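Local structure of amyloid-like protein 1 (Homo sapiens, 3PMR) at residues 34-37 / 38-41; 43-46 / 47-51; 78-81 / 82-86; 148-151 / 152-156; 184-187 / 188-191. The protein is an amyloid precursor protein relative that probably acts in cell adhesion and probably binds heparin through its dimeric, all-helical E2 domain. One frame throughout, in Å; residues are numbered along the deposited sequence.

Contact 1. Residues 34-37 / 38-41; sequences KMDL and EERR
Met-35 bends its thioether forward, to lie near the carboxylates of Glu-38 and Glu-39, one turn further along helix 26-56. Its CG stands anti to the backbone N (chi1 -176°), and bends at the next two torsions turn the sulfur toward the following turn, so that the side chain runs slantwise to both glutamates. SD lies 3.4 Å from OE2 of Glu-38, with CE beside the same carboxylate, while CG of Met-35 sits 3.8 Å from OE1 of Glu-39. The methylene CG of Glu-39 also rests 3.3 Å from the backbone O of Met-35, an oxygen that accepts the i to i+4 bond from Glu-39 N at 3.0 Å. Leu-37 and Arg-40 instead run alongside each other: CD2 of Leu-37 lies over one face of the guanidinium, 3.7 Å from NH1 of Arg-40. Replacing Glu-39 with an alanine would probably leave the bent chain of Met-35 without a neighbour at CG and freer to turn. OD1 of Asp-36 and OE2 of Glu-39, 4.3 Å apart, bring two like charges together. Glu-38 has its answer in the second subunit, where Arg-149 forms a salt bridge to OE2; Arg-41 pairs with Glu-88 of helix 64-119. The chemistry implies a mixed-charge helix surface on which the carboxylate of Glu-38 is met by an arginine across the dimer interface, with the polarisable Met-35 sulfur probably tolerated beside it.

Contact 2. Residues 43-46 / 47-51; sequences RQIN and EVMRE
Regular i to i+4 bonds carry the backbone from 43-46 into 47-51, the shortest running from Met-49 N to Ile-45 O at 2.8 Å (157° at the hydrogen). On the buried flank Ile-45 and Met-49 lie side by side and point the same way, CG2 of the isoleucine 4.0 Å from CG of the methionine. That CG, set beside its own backbone N (chi1 -72°), also reaches to 3.2 Å from the backbone O of Ile-45. Val-48 adds CG2 at 3.3 Å from Gln-44 O. Elsewhere Asn-46 crosses Arg-50: ND2 of Asn-46 meets the edge of the guanidinium 3.6 Å from NH2 of Arg-50, two N-H groups meeting without a hydrogen bond, the flat groups turned 81° apart. Ile-45 and Val-48 pack on Leu-81 and Leu-78 of helix 64-119, while Ile-45 and Met-49 also touch Tyr-151 and Leu-173 of the second subunit. Such an amphipathic helix is typical of a coiled-coil-like antiparallel pair, here helices 26-56 and 64-119 of the E2 domain.

Contact 3. Residues 78-81 / 82-86; sequences LQTL and EEQVS
Glu-82 curls back over the carbonyl of Leu-78, the residue one turn before it in helix 64-119. Its CB lies 3.3 Å from Leu-78 O, and CG, held beside the backbone N by a chi1 of -77°, comes to 3.1 Å from that same oxygen. CD follows at 3.3 Å from Leu-78 O, which is already engaged by Glu-82 N in the helix bond at 2.9 Å. The chain is extended beyond CG; at its tip OE1 passes near CA of Gln-79, and OE2 leaves the helix for the second subunit, where Tyr-151 OH forms a hydrogen bond with it and Arg-166 a salt bridge. A leucine in place of Glu-82 would probably leave that arginine without its acidic mate and the tyrosine hydroxyl without its partner. Together with helix 26-56, this helix forms one of the antiparallel helical pairs of the E2 fold, and here also faces the partner chain of the dimer. On the side toward helix 26-56, Leu-81 and Val-85 cross at a slant, CD2 of Leu-81 pressing tightly on CG2 of Val-85 at 3.4 Å, while Leu-81 also packs on Ile-45. Gln-79 brings CG to 3.5 Å from OE2 of Glu-83, with the amide and carboxylate planes 31° apart. Thr-80 runs alongside Gln-84, its CG2 lying 3.7 Å from NE2 of the glutamine, whose OE1 takes a hydrogen bond from NH1 of Arg-41.

Contact 4. Residues 148-151 / 152-156; sequences LRHY and QHVAA. With PO4 (phosphate ion), chain D; PO4 (phosphate ion), chain F.
Gln-152 spends its amide nitrogen twice: NE2 donates to the backbone O of Arg-149 at 3.1 Å and to O2 of the chain D phosphate at 2.9 Å. The first bond uses an in-plane lone pair of the carbonyl but is bent (138°); the second is straighter (165°). A sharp bend at chi2 (-85°) turns the amide back toward the preceding turn for both. Arg-149 O is itself gripped by two donors, His-153 N being the other at 2.8 Å. His-153 meets the same phosphate with its ring edge, ND1 donating in plane to O1 of that ion at 2.9 Å, and Arg-89 of the second subunit adds a further bond. Arg-149 reaches the other ion, chain F, NH2 bonding to its O1 at 2.7 Å in the guanidinium plane, while Arg-145 holds that ion too. Farther out, Val-154 CG2 lies over a face of the His-150 ring, a CH-pi contact 4.2 Å from the centroid. NE of Arg-149 and OH of Tyr-151 are anchored by Glu-38 and Glu-82 of the second subunit. Both phosphates probably come from the crystallisation liquor, yet a basic, anion-gripping surface beside the dimer interface is consistent with a heparin-binding site.

Contact 5. Residues 184-187 / 188-191; sequences LGLL and DQNP
Asp-188 N stands between two carbonyl oxygens at the end of the helix, Leu-184 O and Gly-185 O, each 3.3 Å from it and each taking only a weak hydrogen bond. The angle at the hydrogen is 123° for the first and 136° for the second, so neither is well aligned. Next along the chain, Gln-189 N reaches Leu-186 O at 3.4 Å, again weakly though straighter. The carboxylate of Asp-188 folds back as well, CG beside its own backbone N (chi1 -81°), and this puts OD2 only 2.8 Å from Leu-184 O; both are acceptors and are not hydrogen-bonded, so the close approach is not an attraction. Gln-189 lays its extended chain past the same turn, NE2 lying 3.6 Å from Gly-185 O. Here helix 159-187 gives way to a type I beta turn from Leu-187 to Asn-190, closed by a weak bond from Asn-190 N to Leu-187 O. Asn-190 is then the N-cap of helix 191-207, OD1 reaching the backbone N of Leu-193 in a weak bond. Leu-187 is buried against Ala-194 and Ile-201 of the new helix, Leu-119 of helix 64-119 and Val-129 of helix 126-157, while Leu-186 packs on Phe-115.

How the contacts relate
From the N terminus, contacts 1 and 2 follow one another on helix 26-56, and contact 3 comes after the turn, on helix 64-119. All five are local and in series: none closes a long loop, nests in another or crosses it. The first real ties run between helices, where contact 3 packs on contact 2 and meets contact 1 through Arg-41. Contact 4, on helix 126-157, stays about 9 Å from contact 1 by nearest atoms within the chain, yet its counterpart in the second subunit meets contacts 1, 2 and 3. Contact 5 lies on the opposite side of the chain's centre from those three, where helix 159-187 turns into helix 191-207.

Contact 1. Residues 34-37 / 38-41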
loop_
_atom_site.group_PDB
_atom_site.type_symbol
_atom_site.label_atom_id
_atom_site.label_comp_id
_atom_site.label_asym_id
_atom_site.label_seq_id
_atom_site.Cartn_x
_atom_site.Cartn_y
_atom_site.Cartn_z
ATOM N N LYS B 34 -8.708 -6.725 -2.730
ATOM C CA LYS B 34 -8.001 -5.668 -3.432
ATOM C C LYS B 34 -7.331 -6.196 -4.713
ATOM O O LYS B 34 -7.370 -5.537 -5.751
ATOM C CB LYS B 34 -6.975 -5.038 -2.484
ATOM C CG LYS B 34 -6.264 -3.825 -3.028
ATOM C CD LYS B 34 -5.415 -3.147 -1.942
ATOM C CE LYS B 34 -4.452 -2.132 -2.562
ATOM N NZ LYS B 34 -3.601 -1.414 -1.565
ATOM N N MET B 35 -6.743 -7.389 -4.652
ATOM C CA MET B 35 -6.082 -7.966 -5.826
ATOM C C MET B 35 -7.116 -8.387 -6.876
ATOM O O MET B 35 -6.912 -8.180 -8.072
ATOM C CB MET B 35 -5.202 -9.161 -5.418
ATOM C CG MET B 35 -4.389 -9.788 -6.569
ATOM S SD MET B 35 -3.398 -8.597 -7.560
ATOM C CE MET B 35 -2.082 -8.097 -6.348
ATOM N N ASP B 36 -8.226 -8.968 -6.432
ATOM C CA ASP B 36 -9.287 -9.366 -7.355
ATOM C C ASP B 36 -9.778 -8.159 -8.156
ATOM O O ASP B 36 -9.952 -8.241 -9.371
ATOM C CB ASP B 36 -10.481 -9.966 -6.610
ATOM C CG ASP B 36 -10.201 -11.364 -6.073
ATOM O OD1 ASP B 36 -9.491 -12.141 -6.751
ATOM O OD2 ASP B 36 -10.709 -11.693 -4.978
ATOM N N LEU B 37 -10.003 -7.041 -7.478
ATOM C CA LEU B 37 -10.483 -5.837 -8.151
ATOM C C LEU B 37 -9.425 -5.199 -9.041
ATOM O O LEU B 37 -9.754 -4.576 -10.055
ATOM C CB LEU B 37 -10.973 -4.814 -7.127
ATOM C CG LEU B 37 -12.239 -5.214 -6.358
ATOM C CD1 LEU B 37 -12.623 -4.096 -5.395
ATOM C CD2 LEU B 37 -13.371 -5.483 -7.337
ATOM N N GLU B 38 -8.159 -5.343 -8.653
ATOM C CA GLU B 38 -7.044 -4.804 -9.426
ATOM C C GLU B 38 -7.030 -5.496 -10.787
ATOM O O GLU B 38 -6.952 -4.852 -11.835
ATOM C CB GLU B 38 -5.721 -5.087 -8.698
ATOM C CG GLU B 38 -4.469 -4.687 -9.478
ATOM C CD GLU B 38 -3.180 -5.043 -8.745
ATOM O OE1 GLU B 38 -2.954 -4.494 -7.647
ATOM O OE2 GLU B 38 -2.397 -5.869 -9.262
ATOM N N GLU B 39 -7.105 -6.819 -10.738
ATOM C CA GLU B 39 -7.100 -7.676 -11.922
ATOM C C GLU B 39 -8.318 -7.457 -12.808
ATOM O O GLU B 39 -8.211 -7.402 -14.036
ATOM C CB GLU B 39 -7.051 -9.148 -11.494
ATOM C CG GLU B 39 -5.731 -9.574 -10.876
ATOM C CD GLU B 39 -5.789 -10.965 -10.264
ATOM O OE1 GLU B 39 -4.713 -11.528 -9.961
ATOM O OE2 GLU B 39 -6.910 -11.490 -10.079
ATOM N N ARG B 40 -9.479 -7.343 -12.179
ATOM C CA ARG B 40 -10.719 -7.134 -12.913
ATOM C C ARG B 40 -10.660 -5.818 -13.694
ATOM O O ARG B 40 -11.014 -5.752 -14.868
ATOM C CB ARG B 40 -11.892 -7.112 -11.928
ATOM C CG ARG B 40 -13.265 -6.951 -12.568
ATOM C CD ARG B 40 -14.353 -6.902 -11.499
ATOM N NE ARG B 40 -14.408 -8.139 -10.723
ATOM C CZ ARG B 40 -15.164 -8.306 -9.640
ATOM N NH1 ARG B 40 -15.930 -7.311 -9.201
ATOM N NH2 ARG B 40 -15.155 -9.467 -8.993
ATOM N N ARG B 41 -10.190 -4.768 -13.034
ATOM C CA ARG B 41 -10.107 -3.466 -13.668
ATOM C C ARG B 41 -9.024 -3.407 -14.745
ATOM O O ARG B 41 -9.197 -2.742 -15.768
ATOM C CB ARG B 41 -9.888 -2.387 -12.604
ATOM C CG ARG B 41 -11.046 -2.296 -11.596
ATOM C CD ARG B 41 -12.394 -2.095 -12.302
ATOM N NE ARG B 41 -13.472 -1.819 -11.354
ATOM C CZ ARG B 41 -14.638 -1.273 -11.684
ATOM N NH1 ARG B 41 -14.885 -0.940 -12.947
ATOM N NH2 ARG B 41 -15.550 -1.041 -10.748
#

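Contact 2. Residues 43-46 / 47-51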
loop_
_atom_site.group_PDB
_atom_site.type_symbol
_atom_site.label_atom_id
_atom_site.label_comp_id
_atom_site.label_asym_id
_atom_site.label_seq_id
_atom_site.Cartn_x
_atom_site.Cartn_y
_atom_site.Cartn_z
ATOM N N ARG B 43 -8.180 -5.791 -16.736
ATOM C CA ARG B 43 -8.771 -6.414 -17.933
ATOM C C ARG B 43 -9.748 -5.488 -18.657
ATOM O O ARG B 43 -9.816 -5.486 -19.888
ATOM C CB ARG B 43 -9.532 -7.693 -17.585
ATOM C CG ARG B 43 -8.693 -8.827 -17.065
ATOM C CD ARG B 43 -9.472 -10.127 -17.155
ATOM N NE ARG B 43 -8.994 -11.109 -16.189
ATOM C CZ ARG B 43 -9.298 -11.087 -14.894
ATOM N NH1 ARG B 43 -10.088 -10.135 -14.410
ATOM N NH2 ARG B 43 -8.807 -12.011 -14.081
ATOM N N GLN B 44 -10.530 -4.730 -17.897
ATOM C CA GLN B 44 -11.492 -3.804 -18.494
ATOM C C GLN B 44 -10.758 -2.680 -19.215
ATOM O O GLN B 44 -11.130 -2.293 -20.309
ATOM C CB GLN B 44 -12.406 -3.203 -17.423
ATOM C CG GLN B 44 -13.386 -4.188 -16.825
ATOM C CD GLN B 44 -14.120 -3.623 -15.611
ATOM O OE1 GLN B 44 -14.041 -2.429 -15.314
ATOM N NE2 GLN B 44 -14.840 -4.487 -14.911
ATOM N N ILE B 45 -9.718 -2.154 -18.588
ATOM C CA ILE B 45 -8.935 -1.088 -19.195
ATOM C C ILE B 45 -8.321 -1.604 -20.490
ATOM O O ILE B 45 -8.314 -0.922 -21.508
ATOM C CB ILE B 45 -7.779 -0.636 -18.280
ATOM C CG1 ILE B 45 -8.337 -0.028 -16.991
ATOM C CG2 ILE B 45 -6.896 0.355 -19.021
ATOM C CD1 ILE B 45 -7.285 0.283 -15.940
ATOM N N ASN B 46 -7.786 -2.813 -20.439
ATOM C CA ASN B 46 -7.170 -3.361 -21.616
ATOM C C ASN B 46 -8.193 -3.507 -22.752
ATOM O O ASN B 46 -7.919 -3.134 -23.875
ATOM C CB ASN B 46 -6.514 -4.700 -21.293
ATOM C CG ASN B 46 -5.548 -5.131 -22.372
ATOM O OD1 ASN B 46 -4.620 -4.396 -22.723
ATOM N ND2 ASN B 46 -5.771 -6.313 -22.920
ATOM N N GLU B 47 -9.375 -4.023 -22.444
ATOM C CA GLU B 47 -10.419 -4.196 -23.451
ATOM C C GLU B 47 -10.816 -2.851 -24.063
ATOM O O GLU B 47 -11.022 -2.747 -25.270
ATOM C CB GLU B 47 -11.635 -4.887 -22.827
ATOM C CG GLU B 47 -12.881 -4.957 -23.716
ATOM C CD GLU B 47 -12.591 -5.459 -25.136
ATOM O OE1 GLU B 47 -11.831 -6.441 -25.291
ATOM O OE2 GLU B 47 -13.132 -4.876 -26.102
ATOM N N VAL B 48 -10.917 -1.817 -23.234
ATOM C CA VAL B 48 -11.274 -0.504 -23.744
ATOM C C VAL B 48 -10.154 0.062 -24.601
ATOM O O VAL B 48 -10.411 0.675 -25.634
ATOM C CB VAL B 48 -11.567 0.494 -22.607
ATOM C CG1 VAL B 48 -11.761 1.892 -23.182
ATOM C CG2 VAL B 48 -12.816 0.060 -21.843
ATOM N N MET B 49 -8.908 -0.139 -24.177
ATOM C CA MET B 49 -7.769 0.383 -24.932
ATOM C C MET B 49 -7.667 -0.289 -26.296
ATOM O O MET B 49 -7.306 0.344 -27.284
ATOM C CB MET B 49 -6.463 0.182 -24.146
ATOM C CG MET B 49 -6.307 1.113 -22.921
ATOM S SD MET B 49 -6.047 2.865 -23.336
ATOM C CE MET B 49 -6.057 3.634 -21.694
ATOM N N ARG B 50 -7.995 -1.574 -26.337
ATOM C CA ARG B 50 -7.955 -2.343 -27.572
ATOM C C ARG B 50 -9.020 -1.824 -28.546
ATOM O O ARG B 50 -8.757 -1.659 -29.733
ATOM C CB ARG B 50 -8.199 -3.818 -27.249
ATOM C CG ARG B 50 -8.115 -4.768 -28.424
ATOM C CD ARG B 50 -8.397 -6.190 -27.953
ATOM N NE ARG B 50 -7.417 -6.632 -26.963
ATOM C CZ ARG B 50 -6.205 -7.097 -27.259
ATOM N NH1 ARG B 50 -5.815 -7.194 -28.525
ATOM N NH2 ARG B 50 -5.377 -7.457 -26.287
ATOM N N GLU B 51 -10.221 -1.571 -28.030
ATOM C CA GLU B 51 -11.318 -1.063 -28.842
ATOM C C GLU B 51 -10.936 0.307 -29.369
ATOM O O GLU B 51 -11.155 0.624 -30.536
ATOM C CB GLU B 51 -12.596 -0.961 -28.009
ATOM C CG GLU B 51 -13.339 -2.272 -27.845
ATOM C CD GLU B 51 -14.497 -2.161 -26.875
ATOM O OE1 GLU B 51 -14.990 -1.031 -26.663
ATOM O OE2 GLU B 51 -14.921 -3.204 -26.331
#

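Contact 3. Residues 78-81 / 82-86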
loop_
_atom_site.group_PDB
_atom_site.type_symbol
_atom_site.label_atom_id
_atom_site.label_comp_id
_atom_site.label_asym_id
_atom_site.label_seq_id
_atom_site.Cartn_x
_atom_site.Cartn_y
_atom_site.Cartn_z
ATOM N N LEU B 78 -13.473 6.106 -20.611
ATOM C CA LEU B 78 -12.377 6.022 -19.653
ATOM C C LEU B 78 -12.666 6.888 -18.422
ATOM O O LEU B 78 -12.194 6.599 -17.330
ATOM C CB LEU B 78 -11.063 6.452 -20.300
ATOM C CG LEU B 78 -10.457 5.465 -21.311
ATOM C CD1 LEU B 78 -9.264 6.130 -22.007
ATOM C CD2 LEU B 78 -10.035 4.180 -20.613
ATOM N N GLN B 79 -13.439 7.950 -18.610
ATOM C CA GLN B 79 -13.813 8.832 -17.508
ATOM C C GLN B 79 -14.700 8.023 -16.563
ATOM O O GLN B 79 -14.502 8.015 -15.352
ATOM C CB GLN B 79 -14.607 10.031 -18.034
ATOM C CG GLN B 79 -15.207 10.898 -16.943
ATOM C CD GLN B 79 -14.342 12.088 -16.624
ATOM O OE1 GLN B 79 -14.316 13.064 -17.372
ATOM N NE2 GLN B 79 -13.613 12.011 -15.517
ATOM N N THR B 80 -15.683 7.352 -17.144
ATOM C CA THR B 80 -16.612 6.521 -16.385
ATOM C C THR B 80 -15.874 5.397 -15.658
ATOM O O THR B 80 -16.167 5.099 -14.500
ATOM C CB THR B 80 -17.683 5.893 -17.310
ATOM O OG1 THR B 80 -18.442 6.933 -17.936
ATOM C CG2 THR B 80 -18.621 5.001 -16.521
ATOM N N LEU B 81 -14.912 4.779 -16.334
ATOM C CA LEU B 81 -14.159 3.682 -15.732
ATOM C C LEU B 81 -13.266 4.183 -14.585
ATOM O O LEU B 81 -13.138 3.528 -13.553
ATOM C CB LEU B 81 -13.318 2.982 -16.801
ATOM C CG LEU B 81 -12.632 1.671 -16.426
ATOM C CD1 LEU B 81 -12.226 0.936 -17.703
ATOM C CD2 LEU B 81 -11.428 1.951 -15.555
ATOM N N GLU B 82 -12.650 5.341 -14.773
ATOM C CA GLU B 82 -11.804 5.910 -13.737
ATOM C C GLU B 82 -12.633 6.192 -12.480
ATOM O O GLU B 82 -12.165 5.973 -11.364
ATOM C CB GLU B 82 -11.137 7.200 -14.236
ATOM C CG GLU B 82 -9.941 6.966 -15.181
ATOM C CD GLU B 82 -9.619 8.181 -16.044
ATOM O OE1 GLU B 82 -10.112 9.285 -15.731
ATOM O OE2 GLU B 82 -8.866 8.034 -17.031
ATOM N N GLU B 83 -13.864 6.657 -12.674
ATOM C CA GLU B 83 -14.761 6.982 -11.563
ATOM C C GLU B 83 -15.186 5.741 -10.798
ATOM O O GLU B 83 -15.276 5.757 -9.568
ATOM C CB GLU B 83 -15.989 7.742 -12.076
ATOM C CG GLU B 83 -15.665 9.153 -12.546
ATOM C CD GLU B 83 -16.818 9.819 -13.280
ATOM O OE1 GLU B 83 -17.887 9.183 -13.429
ATOM O OE2 GLU B 83 -16.652 10.981 -13.711
ATOM N N GLN B 84 -15.433 4.660 -11.528
ATOM C CA GLN B 84 -15.823 3.404 -10.911
ATOM C C GLN B 84 -14.666 2.776 -10.143
ATOM O O GLN B 84 -14.877 2.191 -9.085
ATOM C CB GLN B 84 -16.312 2.417 -11.970
ATOM C CG GLN B 84 -17.650 2.787 -12.579
ATOM C CD GLN B 84 -18.137 1.745 -13.557
ATOM O OE1 GLN B 84 -17.567 0.654 -13.653
ATOM N NE2 GLN B 84 -19.203 2.064 -14.285
ATOM N N VAL B 85 -13.453 2.875 -10.683
ATOM C CA VAL B 85 -12.271 2.300 -10.025
ATOM C C VAL B 85 -12.037 3.019 -8.690
ATOM O O VAL B 85 -11.829 2.401 -7.650
ATOM C CB VAL B 85 -10.996 2.453 -10.905
ATOM C CG1 VAL B 85 -9.765 1.986 -10.125
ATOM C CG2 VAL B 85 -11.148 1.641 -12.205
ATOM N N SER B 86 -12.065 4.339 -8.760
ATOM C CA SER B 86 -11.867 5.217 -7.615
ATOM C C SER B 86 -12.963 5.023 -6.541
ATOM O O SER B 86 -12.669 4.905 -5.362
ATOM C CB SER B 86 -11.861 6.657 -8.137
ATOM O OG SER B 86 -11.764 7.594 -7.093
#

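Contact 4. Residues 148-151 / 152-156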
loop_
_atom_site.group_PDB
_atom_site.type_symbol
_atom_site.label_atom_id
_atom_site.label_comp_id
_atom_site.label_asym_id
_atom_site.label_seq_id
_atom_site.Cartn_x
_atom_site.Cartn_y
_atom_site.Cartn_z
ATOM N N LEU B 148 -0.941 6.675 15.449
ATOM C CA LEU B 148 0.314 7.203 14.925
ATOM C C LEU B 148 0.542 6.809 13.467
ATOM O O LEU B 148 0.937 7.644 12.648
ATOM C CB LEU B 148 1.493 6.706 15.778
ATOM C CG LEU B 148 1.574 7.159 17.246
ATOM C CD1 LEU B 148 2.486 6.238 18.024
ATOM C CD2 LEU B 148 2.080 8.595 17.322
ATOM N N ARG B 149 0.303 5.537 13.147
ATOM C CA ARG B 149 0.485 5.042 11.778
ATOM C C ARG B 149 -0.444 5.748 10.791
ATOM O O ARG B 149 -0.043 6.079 9.672
ATOM C CB ARG B 149 0.237 3.524 11.704
ATOM C CG ARG B 149 0.512 2.933 10.322
ATOM C CD ARG B 149 0.370 1.410 10.296
ATOM N NE ARG B 149 1.146 0.778 11.355
ATOM C CZ ARG B 149 0.624 0.252 12.462
ATOM N NH1 ARG B 149 -0.689 0.272 12.668
ATOM N NH2 ARG B 149 1.421 -0.287 13.374
ATOM N N HIS B 150 -1.685 5.971 11.204
ATOM C CA HIS B 150 -2.649 6.631 10.341
ATOM C C HIS B 150 -2.180 8.040 9.977
ATOM O O HIS B 150 -2.240 8.453 8.819
ATOM C CB HIS B 150 -4.004 6.725 11.022
ATOM C CG HIS B 150 -5.042 7.364 10.164
ATOM N ND1 HIS B 150 -5.871 8.368 10.614
ATOM C CD2 HIS B 150 -5.360 7.169 8.864
ATOM C CE1 HIS B 150 -6.653 8.767 9.628
ATOM N NE2 HIS B 150 -6.363 8.056 8.553
ATOM N N TYR B 151 -1.740 8.773 10.992
ATOM C CA TYR B 151 -1.240 10.130 10.823
ATOM C C TYR B 151 -0.003 10.104 9.909
ATOM O O TYR B 151 0.122 10.890 8.970
ATOM C CB TYR B 151 -0.888 10.685 12.207
ATOM C CG TYR B 151 -0.303 12.069 12.219
ATOM C CD1 TYR B 151 -0.903 13.116 11.514
ATOM C CD2 TYR B 151 0.847 12.339 12.950
ATOM C CE1 TYR B 151 -0.362 14.399 11.543
ATOM C CE2 TYR B 151 1.393 13.604 12.984
ATOM C CZ TYR B 151 0.792 14.627 12.281
ATOM O OH TYR B 151 1.385 15.859 12.297
ATOM N N GLN B 152 0.897 9.179 10.202
ATOM C CA GLN B 152 2.123 9.006 9.441
ATOM C C GLN B 152 1.811 8.743 7.966
ATOM O O GLN B 152 2.469 9.285 7.078
ATOM C CB GLN B 152 2.933 7.848 10.036
ATOM C CG GLN B 152 4.133 7.427 9.202
ATOM C CD GLN B 152 3.769 6.441 8.111
ATOM O OE1 GLN B 152 4.476 6.325 7.107
ATOM N NE2 GLN B 152 2.667 5.724 8.296
ATOM N N HIS B 153 0.799 7.919 7.716
ATOM C CA HIS B 153 0.394 7.586 6.356
ATOM C C HIS B 153 -0.167 8.801 5.622
ATOM O O HIS B 153 0.151 9.031 4.453
ATOM C CB HIS B 153 -0.663 6.480 6.366
ATOM C CG HIS B 153 -1.247 6.203 5.016
ATOM N ND1 HIS B 153 -0.580 5.479 4.051
ATOM C CD2 HIS B 153 -2.402 6.619 4.443
ATOM C CE1 HIS B 153 -1.297 5.463 2.942
ATOM N NE2 HIS B 153 -2.406 6.148 3.152
ATOM N N VAL B 154 -1.011 9.574 6.306
ATOM C CA VAL B 154 -1.606 10.762 5.702
ATOM C C VAL B 154 -0.512 11.805 5.388
ATOM O O VAL B 154 -0.514 12.412 4.315
ATOM C CB VAL B 154 -2.710 11.371 6.642
ATOM C CG1 VAL B 154 -3.159 12.732 6.134
ATOM C CG2 VAL B 154 -3.930 10.427 6.696
ATOM N N ALA B 155 0.430 11.990 6.309
ATOM C CA ALA B 155 1.508 12.948 6.105
ATOM C C ALA B 155 2.378 12.514 4.923
ATOM O O ALA B 155 2.802 13.336 4.111
ATOM C CB ALA B 155 2.353 13.066 7.370
ATOM N N ALA B 156 2.621 11.213 4.823
ATOM C CA ALA B 156 3.426 10.667 3.744
ATOM C C ALA B 156 2.801 10.862 2.361
ATOM O O ALA B 156 3.526 11.042 1.377
ATOM C CB ALA B 156 3.681 9.176 3.987
HETATM P P PO4 D . 2.221 3.483 5.329
HETATM O O1 PO4 D . 2.189 4.757 4.564
HETATM O O2 PO4 D . 1.514 3.663 6.630
HETATM O O3 PO4 D . 1.548 2.414 4.543
HETATM O O4 PO4 D . 3.634 3.099 5.578
HETATM P P PO4 F . 0.820 -3.415 15.223
HETATM O O1 PO4 F . 0.596 -1.952 15.348
HETATM O O2 PO4 F . 0.514 -4.076 16.519
HETATM O O3 PO4 F . -0.066 -3.965 14.163
HETATM O O4 PO4 F . 2.241 -3.670 14.858
#

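Contact 5. Residues 184-187 / 188-191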
loop_
_atom_site.group_PDB
_atom_site.type_symbol
_atom_site.label_atom_id
_atom_site.label_comp_id
_atom_site.label_asym_id
_atom_site.label_seq_id
_atom_site.Cartn_x
_atom_site.Cartn_y
_atom_site.Cartn_z
ATOM N N LEU B 184 -4.407 2.198 36.007
ATOM C CA LEU B 184 -3.429 2.127 37.087
ATOM C C LEU B 184 -4.051 2.676 38.365
ATOM O O LEU B 184 -3.590 2.385 39.462
ATOM C CB LEU B 184 -2.177 2.929 36.725
ATOM C CG LEU B 184 -1.030 2.179 36.034
ATOM C CD1 LEU B 184 -1.522 0.964 35.283
ATOM C CD2 LEU B 184 -0.320 3.141 35.104
ATOM N N GLY B 185 -5.105 3.473 38.212
ATOM C CA GLY B 185 -5.789 4.029 39.363
ATOM C C GLY B 185 -6.689 2.975 39.981
ATOM O O GLY B 185 -6.947 2.980 41.185
ATOM N N LEU B 186 -7.184 2.063 39.152
ATOM C CA LEU B 186 -8.038 1.000 39.650
ATOM C C LEU B 186 -7.191 0.071 40.510
ATOM O O LEU B 186 -7.655 -0.441 41.524
ATOM C CB LEU B 186 -8.657 0.223 38.487
ATOM C CG LEU B 186 -9.925 0.803 37.859
ATOM C CD1 LEU B 186 -10.076 0.290 36.439
ATOM C CD2 LEU B 186 -11.129 0.427 38.706
ATOM N N LEU B 187 -5.943 -0.129 40.088
ATOM C CA LEU B 187 -4.990 -0.990 40.777
ATOM C C LEU B 187 -4.521 -0.395 42.094
ATOM O O LEU B 187 -4.045 -1.120 42.972
ATOM C CB LEU B 187 -3.763 -1.234 39.892
ATOM C CG LEU B 187 -2.609 -1.988 40.565
ATOM C CD1 LEU B 187 -3.065 -3.407 40.904
ATOM C CD2 LEU B 187 -1.397 -2.027 39.659
ATOM N N ASP B 188 -4.639 0.923 42.225
ATOM C CA ASP B 188 -4.212 1.609 43.438
ATOM C C ASP B 188 -5.232 1.585 44.560
ATOM O O ASP B 188 -4.951 2.053 45.663
ATOM C CB ASP B 188 -3.826 3.053 43.128
ATOM C CG ASP B 188 -2.424 3.164 42.578
ATOM O OD1 ASP B 188 -1.500 2.615 43.216
ATOM O OD2 ASP B 188 -2.241 3.794 41.517
ATOM N N GLN B 189 -6.413 1.046 44.282
ATOM C CA GLN B 189 -7.449 0.939 45.299
ATOM C C GLN B 189 -7.103 -0.238 46.210
ATOM O O GLN B 189 -7.735 -0.454 47.245
ATOM C CB GLN B 189 -8.812 0.745 44.638
ATOM C CG GLN B 189 -9.441 2.058 44.194
ATOM C CD GLN B 189 -10.447 1.892 43.073
ATOM O OE1 GLN B 189 -11.209 0.925 43.042
ATOM N NE2 GLN B 189 -10.463 2.846 42.148
ATOM N N ASN B 190 -6.089 -0.994 45.793
ATOM C CA ASN B 190 -5.561 -2.135 46.534
ATOM C C ASN B 190 -4.069 -1.823 46.669
ATOM O O ASN B 190 -3.246 -2.299 45.884
ATOM C CB ASN B 190 -5.742 -3.439 45.751
ATOM C CG ASN B 190 -5.299 -4.659 46.543
ATOM O OD1 ASN B 190 -4.534 -4.549 47.503
ATOM N ND2 ASN B 190 -5.769 -5.832 46.134
ATOM N N PRO B 191 -3.710 -1.001 47.668
ATOM C CA PRO B 191 -2.341 -0.571 47.964
ATOM C C PRO B 191 -1.289 -1.676 47.942
ATOM O O PRO B 191 -0.337 -1.628 47.156
ATOM C CB PRO B 191 -2.478 0.064 49.342
ATOM C CG PRO B 191 -3.857 0.644 49.298
ATOM C CD PRO B 191 -4.644 -0.487 48.686
#